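Long-range contacts in aspartokinase (Clostridium acetobutylicum, PDB 3TVI), which probably phosphorylates the beta-carboxyl group of L-aspartate with ATP, an early step toward threonine, methionine and lysine, and binds lysine in its regulatory ACT region: residues N297-I303 and V339-D345; I321-V327 and K351-I355; N402-M407 and V419-D425. All blocks are in the same frame, centred on the assembly; numbering follows the deposited sequence.

Interaction 1: N297-I303 and V339-D345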
loop_
_atom_site.group_PDB
_atom_site.type_symbol
_atom_site.label_atom_id
_atom_site.label_comp_id
_atom_site.label_asym_id
_atom_site.label_seq_id
_atom_site.Cartn_x
_atom_site.Cartn_y
_atom_site.Cartn_z
ATOM N N ASN B 297 2.082 -14.007 -10.963
ATOM C CA ASN B 297 0.659 -13.712 -11.207
ATOM C C ASN B 297 -0.007 -12.707 -10.255
ATOM O O ASN B 297 -0.682 -13.088 -9.300
ATOM C CB ASN B 297 -0.154 -15.015 -11.294
ATOM C CG ASN B 297 0.028 -15.721 -12.625
ATOM O OD1 ASN B 297 1.053 -15.564 -13.295
ATOM N ND2 ASN B 297 -0.972 -16.499 -13.020
ATOM N N PHE B 298 0.174 -11.422 -10.564
ATOM C CA PHE B 298 -0.452 -10.312 -9.841
ATOM C C PHE B 298 -0.939 -9.237 -10.820
ATOM O O PHE B 298 -0.469 -9.167 -11.957
ATOM C CB PHE B 298 0.556 -9.670 -8.894
ATOM C CG PHE B 298 0.748 -10.404 -7.602
ATOM C CD1 PHE B 298 0.042 -10.024 -6.471
ATOM C CD2 PHE B 298 1.669 -11.432 -7.500
ATOM C CE1 PHE B 298 0.230 -10.674 -5.264
ATOM C CE2 PHE B 298 1.858 -12.095 -6.298
ATOM C CZ PHE B 298 1.137 -11.715 -5.177
ATOM N N THR B 299 -1.865 -8.394 -10.371
ATOM C CA THR B 299 -2.373 -7.291 -11.187
ATOM C C THR B 299 -2.587 -6.034 -10.357
ATOM O O THR B 299 -3.151 -6.099 -9.262
ATOM C CB THR B 299 -3.708 -7.655 -11.853
ATOM O OG1 THR B 299 -3.526 -8.801 -12.697
ATOM C CG2 THR B 299 -4.234 -6.476 -12.678
ATOM N N VAL B 300 -2.147 -4.893 -10.887
ATOM C CA VAL B 300 -2.309 -3.609 -10.201
ATOM C C VAL B 300 -3.497 -2.847 -10.789
ATOM O O VAL B 300 -3.692 -2.841 -12.001
ATOM C CB VAL B 300 -1.011 -2.744 -10.238
ATOM C CG1 VAL B 300 -0.492 -2.556 -11.652
ATOM C CG2 VAL B 300 -1.233 -1.385 -9.585
ATOM N N ILE B 301 -4.297 -2.239 -9.916
ATOM C CA ILE B 301 -5.378 -1.341 -10.319
ATOM C C ILE B 301 -4.976 0.090 -9.972
ATOM O O ILE B 301 -5.104 0.518 -8.817
ATOM C CB ILE B 301 -6.687 -1.680 -9.590
ATOM C CG1 ILE B 301 -7.209 -3.041 -10.051
ATOM C CG2 ILE B 301 -7.734 -0.607 -9.836
ATOM C CD1 ILE B 301 -8.394 -3.538 -9.248
ATOM N N ALA B 302 -4.487 0.827 -10.970
ATOM C CA ALA B 302 -3.976 2.182 -10.747
ATOM C C ALA B 302 -5.111 3.210 -10.767
ATOM O O ALA B 302 -5.899 3.240 -11.705
ATOM C CB ALA B 302 -2.925 2.518 -11.788
ATOM N N ILE B 303 -5.186 4.048 -9.734
ATOM C CA ILE B 303 -6.299 4.989 -9.573
ATOM C C ILE B 303 -5.819 6.429 -9.394
ATOM O O ILE B 303 -5.555 6.862 -8.278
ATOM C CB ILE B 303 -7.160 4.630 -8.343
ATOM C CG1 ILE B 303 -7.642 3.179 -8.413
ATOM C CG2 ILE B 303 -8.344 5.580 -8.224
ATOM C CD1 ILE B 303 -8.034 2.616 -7.062
ATOM N N VAL B 339 -2.953 6.422 -6.329
ATOM C CA VAL B 339 -2.797 5.229 -5.512
ATOM C C VAL B 339 -3.078 3.984 -6.343
ATOM O O VAL B 339 -3.855 4.023 -7.295
ATOM C CB VAL B 339 -3.742 5.241 -4.296
ATOM C CG1 VAL B 339 -5.191 5.093 -4.742
ATOM C CG2 VAL B 339 -3.359 4.134 -3.323
ATOM N N SER B 340 -2.433 2.886 -5.975
ATOM C CA SER B 340 -2.634 1.607 -6.630
ATOM C C SER B 340 -3.139 0.575 -5.642
ATOM O O SER B 340 -3.202 0.822 -4.435
ATOM C CB SER B 340 -1.323 1.122 -7.238
ATOM O OG SER B 340 -1.177 1.630 -8.546
ATOM N N LEU B 341 -3.512 -0.578 -6.186
ATOM C CA LEU B 341 -3.791 -1.769 -5.404
ATOM C C LEU B 341 -3.155 -2.944 -6.134
ATOM O O LEU B 341 -3.493 -3.204 -7.284
ATOM C CB LEU B 341 -5.305 -1.974 -5.258
ATOM C CG LEU B 341 -5.955 -1.801 -3.876
ATOM C CD1 LEU B 341 -5.416 -0.606 -3.112
ATOM C CD2 LEU B 341 -7.466 -1.685 -4.029
ATOM N N VAL B 342 -2.217 -3.625 -5.479
ATOM C CA VAL B 342 -1.616 -4.844 -6.025
ATOM C C VAL B 342 -2.376 -6.051 -5.504
ATOM O O VAL B 342 -2.437 -6.261 -4.292
ATOM C CB VAL B 342 -0.151 -5.000 -5.601
ATOM C CG1 VAL B 342 0.394 -6.329 -6.103
ATOM C CG2 VAL B 342 0.676 -3.828 -6.114
ATOM N N ILE B 343 -2.945 -6.838 -6.418
ATOM C CA ILE B 343 -3.828 -7.950 -6.052
ATOM C C ILE B 343 -3.482 -9.218 -6.829
ATOM O O ILE B 343 -3.311 -9.170 -8.049
ATOM C CB ILE B 343 -5.303 -7.595 -6.324
ATOM C CG1 ILE B 343 -5.732 -6.381 -5.491
ATOM C CG2 ILE B 343 -6.197 -8.780 -6.007
ATOM C CD1 ILE B 343 -6.994 -5.712 -5.981
ATOM N N GLU B 344 -3.390 -10.346 -6.125
ATOM C CA GLU B 344 -3.080 -11.626 -6.763
ATOM C C GLU B 344 -4.212 -12.042 -7.701
ATOM O O GLU B 344 -5.380 -11.722 -7.460
ATOM C CB GLU B 344 -2.817 -12.715 -5.720
ATOM C CG GLU B 344 -2.473 -14.075 -6.327
ATOM C CD GLU B 344 -1.903 -15.070 -5.329
ATOM O OE1 GLU B 344 -1.903 -14.788 -4.110
ATOM O OE2 GLU B 344 -1.448 -16.143 -5.773
ATOM N N ASP B 345 -3.850 -12.759 -8.765
ATOM C CA ASP B 345 -4.762 -13.039 -9.877
ATOM C C ASP B 345 -5.863 -14.033 -9.522
ATOM O O ASP B 345 -7.032 -13.798 -9.833
ATOM C CB ASP B 345 -3.977 -13.539 -11.098
ATOM C CG ASP B 345 -3.081 -12.463 -11.713
ATOM O OD1 ASP B 345 -3.286 -11.254 -11.454
ATOM O OD2 ASP B 345 -2.168 -12.838 -12.476
#
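With chi1 of -60° in Thr299 and -68° in Asp345, both polar groups sit beside their own backbone N, and Thr299 OG1 meets Asp345 OD1 at 2.8 Å. The hydroxyl is the donor, reaching the syn side of that oxygen from 27° out of the carboxylate plane. Asp345 N also bonds Asn297 O (3.2 Å), and so main chain and side chain together close this end of the ladder. Between the antiparallel strands, Thr299 and Ile343 form a hydrogen-bonded pair, with Thr299 N 2.8 Å from Ile343 O and a matching return bond. Farther along, Ile301 N reaches Leu341 O at 2.9 Å, but the reverse bond is weak. On the face shared with Val300 and Val342, the Phe298 ring takes Glu344 CB off-centre, 4.2 Å from its centroid, and Val342 CG1 obliquely at 3.7 Å from Phe298 CD1.

Strand 338-344 is the last of the regulatory ACT sheet within the chain, and Glu330, His331 and Pro333 bond to its backbone. Ser340 OG bonds Gly411 O of the second subunit. Helix 314-323 lays Ile318 and Leu322 against Leu341, while strand 367-380 flanks 291-304 on its other side and strand 405-410 sends Met407 against Val342.

Interaction 2: I321-V327 and K351-I355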
loop_
_atom_site.group_PDB
_atom_site.type_symbol
_atom_site.label_atom_id
_atom_site.label_comp_id
_atom_site.label_asym_id
_atom_site.label_seq_id
_atom_site.Cartn_x
_atom_site.Cartn_y
_atom_site.Cartn_z
ATOM N N ILE B 321 -14.590 -1.790 0.064
ATOM C CA ILE B 321 -15.127 -2.448 -1.126
ATOM C C ILE B 321 -14.480 -3.813 -1.345
ATOM O O ILE B 321 -15.158 -4.776 -1.703
ATOM C CB ILE B 321 -14.924 -1.566 -2.379
ATOM C CG1 ILE B 321 -15.778 -0.295 -2.272
ATOM C CG2 ILE B 321 -15.272 -2.334 -3.648
ATOM C CD1 ILE B 321 -15.217 0.884 -3.025
ATOM N N LEU B 322 -13.169 -3.893 -1.131
ATOM C CA LEU B 322 -12.441 -5.160 -1.279
ATOM C C LEU B 322 -12.797 -6.145 -0.170
ATOM O O LEU B 322 -12.729 -7.356 -0.365
ATOM C CB LEU B 322 -10.928 -4.923 -1.307
ATOM C CG LEU B 322 -10.337 -4.526 -2.661
ATOM C CD1 LEU B 322 -10.981 -3.265 -3.207
ATOM C CD2 LEU B 322 -8.835 -4.339 -2.531
ATOM N N GLU B 323 -13.161 -5.609 0.989
ATOM C CA GLU B 323 -13.670 -6.407 2.097
ATOM C C GLU B 323 -15.038 -6.983 1.733
ATOM O O GLU B 323 -15.397 -8.068 2.179
ATOM C CB GLU B 323 -13.763 -5.543 3.363
ATOM C CG GLU B 323 -13.961 -6.306 4.667
ATOM C CD GLU B 323 -13.798 -5.427 5.903
ATOM O OE1 GLU B 323 -13.607 -4.197 5.758
ATOM O OE2 GLU B 323 -13.863 -5.969 7.029
HETATM N N MSE B 324 -15.785 -6.263 0.899
HETATM C CA MSE B 324 -17.123 -6.689 0.478
HETATM C C MSE B 324 -17.110 -7.926 -0.381
HETATM O O MSE B 324 -18.143 -8.565 -0.554
HETATM C CB MSE B 324 -17.810 -5.555 -0.277
HETATM C CG MSE B 324 -19.306 -5.523 -0.004
HETATM SE SE MSE B 324 -20.076 -3.920 -0.850
HETATM C CE MSE B 324 -19.386 -2.535 0.374
ATOM N N TYR B 325 -15.952 -8.269 -0.942
ATOM C CA TYR B 325 -15.759 -9.557 -1.618
ATOM C C TYR B 325 -14.667 -10.347 -0.897
ATOM O O TYR B 325 -13.979 -9.815 -0.029
ATOM C CB TYR B 325 -15.360 -9.359 -3.085
ATOM C CG TYR B 325 -16.253 -8.425 -3.876
ATOM C CD1 TYR B 325 -16.183 -7.047 -3.699
ATOM C CD2 TYR B 325 -17.150 -8.917 -4.820
ATOM C CE1 TYR B 325 -16.993 -6.185 -4.422
ATOM C CE2 TYR B 325 -17.967 -8.062 -5.550
ATOM C CZ TYR B 325 -17.885 -6.695 -5.349
ATOM O OH TYR B 325 -18.692 -5.837 -6.069
ATOM N N GLY B 326 -14.507 -11.615 -1.270
ATOM C CA GLY B 326 -13.433 -12.460 -0.734
ATOM C C GLY B 326 -12.119 -12.185 -1.447
ATOM O O GLY B 326 -11.570 -13.071 -2.115
ATOM N N VAL B 327 -11.620 -10.952 -1.300
ATOM C CA VAL B 327 -10.434 -10.479 -2.026
ATOM C C VAL B 327 -9.537 -9.579 -1.168
ATOM O O VAL B 327 -9.888 -8.435 -0.865
ATOM C CB VAL B 327 -10.820 -9.710 -3.309
ATOM C CG1 VAL B 327 -11.497 -10.639 -4.302
ATOM C CG2 VAL B 327 -11.716 -8.527 -2.982
ATOM N N LYS B 351 -14.183 -11.940 -10.208
ATOM C CA LYS B 351 -14.767 -10.841 -9.423
ATOM C C LYS B 351 -14.389 -9.431 -9.925
ATOM O O LYS B 351 -15.142 -8.478 -9.717
ATOM C CB LYS B 351 -14.370 -10.970 -7.938
ATOM C CG LYS B 351 -14.598 -12.346 -7.307
ATOM C CD LYS B 351 -14.605 -12.271 -5.782
ATOM C CE LYS B 351 -14.230 -13.597 -5.134
ATOM N NZ LYS B 351 -15.118 -14.715 -5.557
ATOM N N CYS B 352 -13.233 -9.320 -10.584
ATOM C CA CYS B 352 -12.629 -8.033 -10.993
ATOM C C CYS B 352 -13.567 -6.907 -11.407
ATOM O O CYS B 352 -13.425 -5.767 -10.958
ATOM C CB CYS B 352 -11.665 -8.258 -12.163
ATOM S SG CYS B 352 -10.887 -6.735 -12.755
ATOM N N ASP B 353 -14.502 -7.232 -12.291
ATOM C CA ASP B 353 -15.235 -6.217 -13.045
ATOM C C ASP B 353 -16.142 -5.366 -12.158
ATOM O O ASP B 353 -16.117 -4.134 -12.229
ATOM C CB ASP B 353 -16.053 -6.884 -14.160
ATOM C CG ASP B 353 -15.798 -6.273 -15.518
ATOM O OD1 ASP B 353 -16.675 -6.405 -16.394
ATOM O OD2 ASP B 353 -14.720 -5.675 -15.719
ATOM N N LYS B 354 -16.923 -6.038 -11.314
ATOM C CA LYS B 354 -17.875 -5.377 -10.414
ATOM C C LYS B 354 -17.178 -4.413 -9.446
ATOM O O LYS B 354 -17.750 -3.403 -9.035
ATOM C CB LYS B 354 -18.652 -6.426 -9.604
ATOM C CG LYS B 354 -19.495 -7.396 -10.428
ATOM C CD LYS B 354 -19.790 -8.671 -9.647
ATOM C CE LYS B 354 -20.405 -9.745 -10.528
ATOM N NZ LYS B 354 -20.294 -11.090 -9.901
ATOM N N ILE B 355 -15.938 -4.741 -9.101
ATOM C CA ILE B 355 -15.166 -4.004 -8.099
ATOM C C ILE B 355 -14.759 -2.612 -8.584
ATOM O O ILE B 355 -14.772 -1.651 -7.813
ATOM C CB ILE B 355 -13.898 -4.791 -7.702
ATOM C CG1 ILE B 355 -14.275 -6.160 -7.118
ATOM C CG2 ILE B 355 -13.067 -4.001 -6.704
ATOM C CD1 ILE B 355 -13.280 -7.251 -7.439
#
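Ile355 slots under the ring of Tyr325 and, with its other branch, reaches back to Ile321 and Leu322 of helix 314-323. Its CG1 lies opposite the carbonyl carbon (chi1 -60°) and sits over one ring face, 4.0 Å from the centroid and offset toward the rim. CG2, turned the other way, touches Ile321 CG2 and Leu322 CD1, each at 4.1 Å. This is the buried side of the contact: Ile321, Leu322, Val327 and Ile355 are all shut away from water. Leu322 continues inward onto Leu341 and Ile343, packing helix 314-323 on the sheet with helix 352-362 beside it, consistent with the paired helices of an ACT fold.

The solvent side is formed by Lys351, Lys354 and Gly326, all exposed. Lys351 runs alongside Val327 in the opposite sense, its CD 3.8 Å from Val327 CG1 and 4.0 Å from Tyr325 CB. Lys354 crosses Tyr325 at about a right angle, its CB 3.6 Å from Tyr325 OH, before its extended chain leads the amine away. An inverse gamma turn centred on Gly326 folds the chain between Tyr325 and Val327.

Across the contact the chemistry is dispersion and one CH-pi interaction; the two lysines lend methylenes and not charge, which implies a joint defined by the fit of side chains, with little directional bonding to fix it.

Interaction 3: N402-M407 and V419-D425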
loop_
_atom_site.group_PDB
_atom_site.type_symbol
_atom_site.label_atom_id
_atom_site.label_comp_id
_atom_site.label_asym_id
_atom_site.label_seq_id
_atom_site.Cartn_x
_atom_site.Cartn_y
_atom_site.Cartn_z
ATOM N N ASN B 402 18.818 -6.220 -17.276
ATOM C CA ASN B 402 17.932 -5.478 -18.154
ATOM C C ASN B 402 16.470 -5.844 -17.886
ATOM O O ASN B 402 15.777 -6.372 -18.764
ATOM C CB ASN B 402 18.321 -5.734 -19.621
ATOM C CG ASN B 402 17.566 -4.846 -20.601
ATOM O OD1 ASN B 402 17.087 -5.319 -21.633
ATOM N ND2 ASN B 402 17.454 -3.556 -20.284
ATOM N N VAL B 403 16.023 -5.579 -16.658
ATOM C CA VAL B 403 14.652 -5.898 -16.237
ATOM C C VAL B 403 13.984 -4.706 -15.537
ATOM O O VAL B 403 14.419 -4.247 -14.481
ATOM C CB VAL B 403 14.573 -7.191 -15.377
ATOM C CG1 VAL B 403 15.880 -7.451 -14.641
ATOM C CG2 VAL B 403 13.385 -7.151 -14.418
ATOM N N ASN B 404 12.926 -4.216 -16.175
ATOM C CA ASN B 404 12.148 -3.073 -15.713
ATOM C C ASN B 404 11.420 -3.397 -14.407
ATOM O O ASN B 404 10.755 -4.439 -14.292
ATOM C CB ASN B 404 11.145 -2.663 -16.811
ATOM C CG ASN B 404 10.048 -1.739 -16.309
ATOM O OD1 ASN B 404 10.265 -0.542 -16.137
ATOM N ND2 ASN B 404 8.853 -2.292 -16.104
ATOM N N ILE B 405 11.570 -2.489 -13.440
ATOM C CA ILE B 405 10.934 -2.588 -12.137
ATOM C C ILE B 405 9.542 -1.979 -12.219
ATOM O O ILE B 405 9.362 -0.921 -12.808
ATOM C CB ILE B 405 11.763 -1.830 -11.079
ATOM C CG1 ILE B 405 13.174 -2.419 -10.987
ATOM C CG2 ILE B 405 11.096 -1.876 -9.712
ATOM C CD1 ILE B 405 14.092 -1.656 -10.058
ATOM N N ARG B 406 8.557 -2.646 -11.633
ATOM C CA ARG B 406 7.172 -2.166 -11.656
ATOM C C ARG B 406 6.592 -1.833 -10.273
ATOM O O ARG B 406 5.545 -1.198 -10.173
ATOM C CB ARG B 406 6.281 -3.202 -12.343
ATOM C CG ARG B 406 6.377 -3.207 -13.863
ATOM C CD ARG B 406 5.270 -4.046 -14.473
ATOM N NE ARG B 406 3.955 -3.601 -14.018
ATOM C CZ ARG B 406 2.833 -4.313 -14.116
ATOM N NH1 ARG B 406 2.841 -5.527 -14.662
ATOM N NH2 ARG B 406 1.691 -3.804 -13.662
HETATM N N MSE B 407 7.247 -2.275 -9.209
HETATM C CA MSE B 407 6.889 -1.827 -7.866
HETATM C C MSE B 407 8.110 -1.916 -6.996
HETATM O O MSE B 407 8.984 -2.760 -7.216
HETATM C CB MSE B 407 5.758 -2.684 -7.287
HETATM C CG MSE B 407 5.161 -2.134 -5.988
HETATM SE SE MSE B 407 4.332 -3.599 -4.957
HETATM C CE MSE B 407 5.733 -3.875 -3.608
ATOM N N VAL B 419 10.171 -6.275 -4.536
ATOM C CA VAL B 419 10.279 -5.682 -5.844
ATOM C C VAL B 419 9.238 -6.354 -6.702
ATOM O O VAL B 419 9.061 -7.572 -6.613
ATOM C CB VAL B 419 11.667 -5.942 -6.430
ATOM C CG1 VAL B 419 11.570 -6.322 -7.890
ATOM C CG2 VAL B 419 12.553 -4.732 -6.239
ATOM N N GLY B 420 8.551 -5.564 -7.522
ATOM C CA GLY B 420 7.528 -6.081 -8.429
ATOM C C GLY B 420 7.963 -5.907 -9.862
ATOM O O GLY B 420 8.441 -4.844 -10.232
ATOM N N VAL B 421 7.798 -6.953 -10.665
ATOM C CA VAL B 421 8.305 -6.973 -12.038
ATOM C C VAL B 421 7.405 -7.766 -12.964
ATOM O O VAL B 421 6.594 -8.576 -12.509
ATOM C CB VAL B 421 9.693 -7.637 -12.117
ATOM C CG1 VAL B 421 10.712 -6.832 -11.330
ATOM C CG2 VAL B 421 9.621 -9.085 -11.633
ATOM N N GLU B 422 7.594 -7.549 -14.266
ATOM C CA GLU B 422 6.895 -8.308 -15.309
ATOM C C GLU B 422 7.045 -9.805 -15.089
ATOM O O GLU B 422 8.149 -10.289 -14.818
ATOM C CB GLU B 422 7.459 -7.968 -16.691
ATOM C CG GLU B 422 6.409 -7.895 -17.789
ATOM C CD GLU B 422 5.571 -6.628 -17.699
ATOM O OE1 GLU B 422 6.154 -5.511 -17.672
ATOM O OE2 GLU B 422 4.328 -6.758 -17.650
ATOM N N THR B 423 5.945 -10.538 -15.230
ATOM C CA THR B 423 5.949 -11.979 -14.981
ATOM C C THR B 423 6.942 -12.748 -15.854
ATOM O O THR B 423 7.460 -13.777 -15.437
ATOM C CB THR B 423 4.554 -12.573 -15.164
ATOM O OG1 THR B 423 3.616 -11.772 -14.440
ATOM C CG2 THR B 423 4.516 -13.982 -14.633
ATOM N N VAL B 424 7.212 -12.248 -17.056
ATOM C CA VAL B 424 8.254 -12.835 -17.900
ATOM C C VAL B 424 9.633 -12.779 -17.226
ATOM O O VAL B 424 10.407 -13.734 -17.308
ATOM C CB VAL B 424 8.321 -12.156 -19.289
ATOM C CG1 VAL B 424 8.708 -10.689 -19.170
ATOM C CG2 VAL B 424 9.298 -12.897 -20.192
ATOM N N ASP B 425 9.916 -11.670 -16.543
ATOM C CA ASP B 425 11.231 -11.433 -15.922
ATOM C C ASP B 425 11.410 -12.053 -14.518
ATOM O O ASP B 425 12.508 -12.016 -13.958
ATOM C CB ASP B 425 11.513 -9.923 -15.867
ATOM C CG ASP B 425 11.816 -9.327 -17.241
ATOM O OD1 ASP B 425 11.964 -10.094 -18.222
ATOM O OD2 ASP B 425 11.923 -8.084 -17.345
#
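Strands 405-407 and 419-422 run antiparallel but strongly splayed, their axes at 126°, and meet where Arg406 and Met407 both face Gly420 in a classic beta bulge. Gly420 O is gripped by two amides, Arg406 N at 2.6 Å and Met407 N at 3.0 Å, and the return bond, Gly420 N to Met407 O at 2.9 Å, is nearly straight at 170°. Met407, a selenomethionine, holds its CG anti to the backbone N (chi1 -170°), and its CB comes within 4.0 Å of Gly420 CA, over the side on which a glycine carries nothing.

Arg406 and Glu422 pass at a slant on the flank of the hairpin. Their salt bridge is long, 3.6 Å from Arg406 NH1 to Glu422 OE2, with guanidinium and carboxylate planes not far from parallel. The firmer hold on the arginine comes from Pro372 O and His371 O, which accept from NH1 and NH2.

These strands form the last hairpin of the ACT domain: 405-410 is the final strand at the other end of the sheet order from 338-344, and 416-422 joins it to 367-380. Strand 405-410 is entered from helix 390-400 through a Schellman motif with Asn402 as its C-prime residue, where Val403 N closes on Leu398 O.

Beyond the hairpin bonds, Val403 turns its CB toward the other segment and slides past Asp425 in the opposite sense: Val403 CG2 packs 3.6 Å from Asp425 CB, while OD2 lies alongside the same methyl. That methyl, Val403 CG2, also reaches Val421 CG1 at 4.1 Å. Asp425 N bonds Glu422 O. The second subunit packs against Asn404 through its Ala385, against Ile405 through its Ala391 and against Met407 through its Gly411.

How the interactions relate
Interactions 1 and 3 belong to one five-stranded sheet, where each joins an end strand to the next one in, and interaction 2 lies among the helices beside it. Interaction 1 is the most buried, a long backbone ladder that is weak near Leu341; interaction 3 is partly buried, a short ladder broken by a bulge and flanked by charged groups; interaction 2, also partly buried, relies on apolar contacts that give way to lysines at the surface. Leu322 links interactions 1 and 2 by packing on Leu341 and Ile343. Val300 meets Arg406, joining interaction 1 to 3, and both of these touch the second subunit. Interactions 2 and 3 stay about 13 Å apart at their nearest atoms.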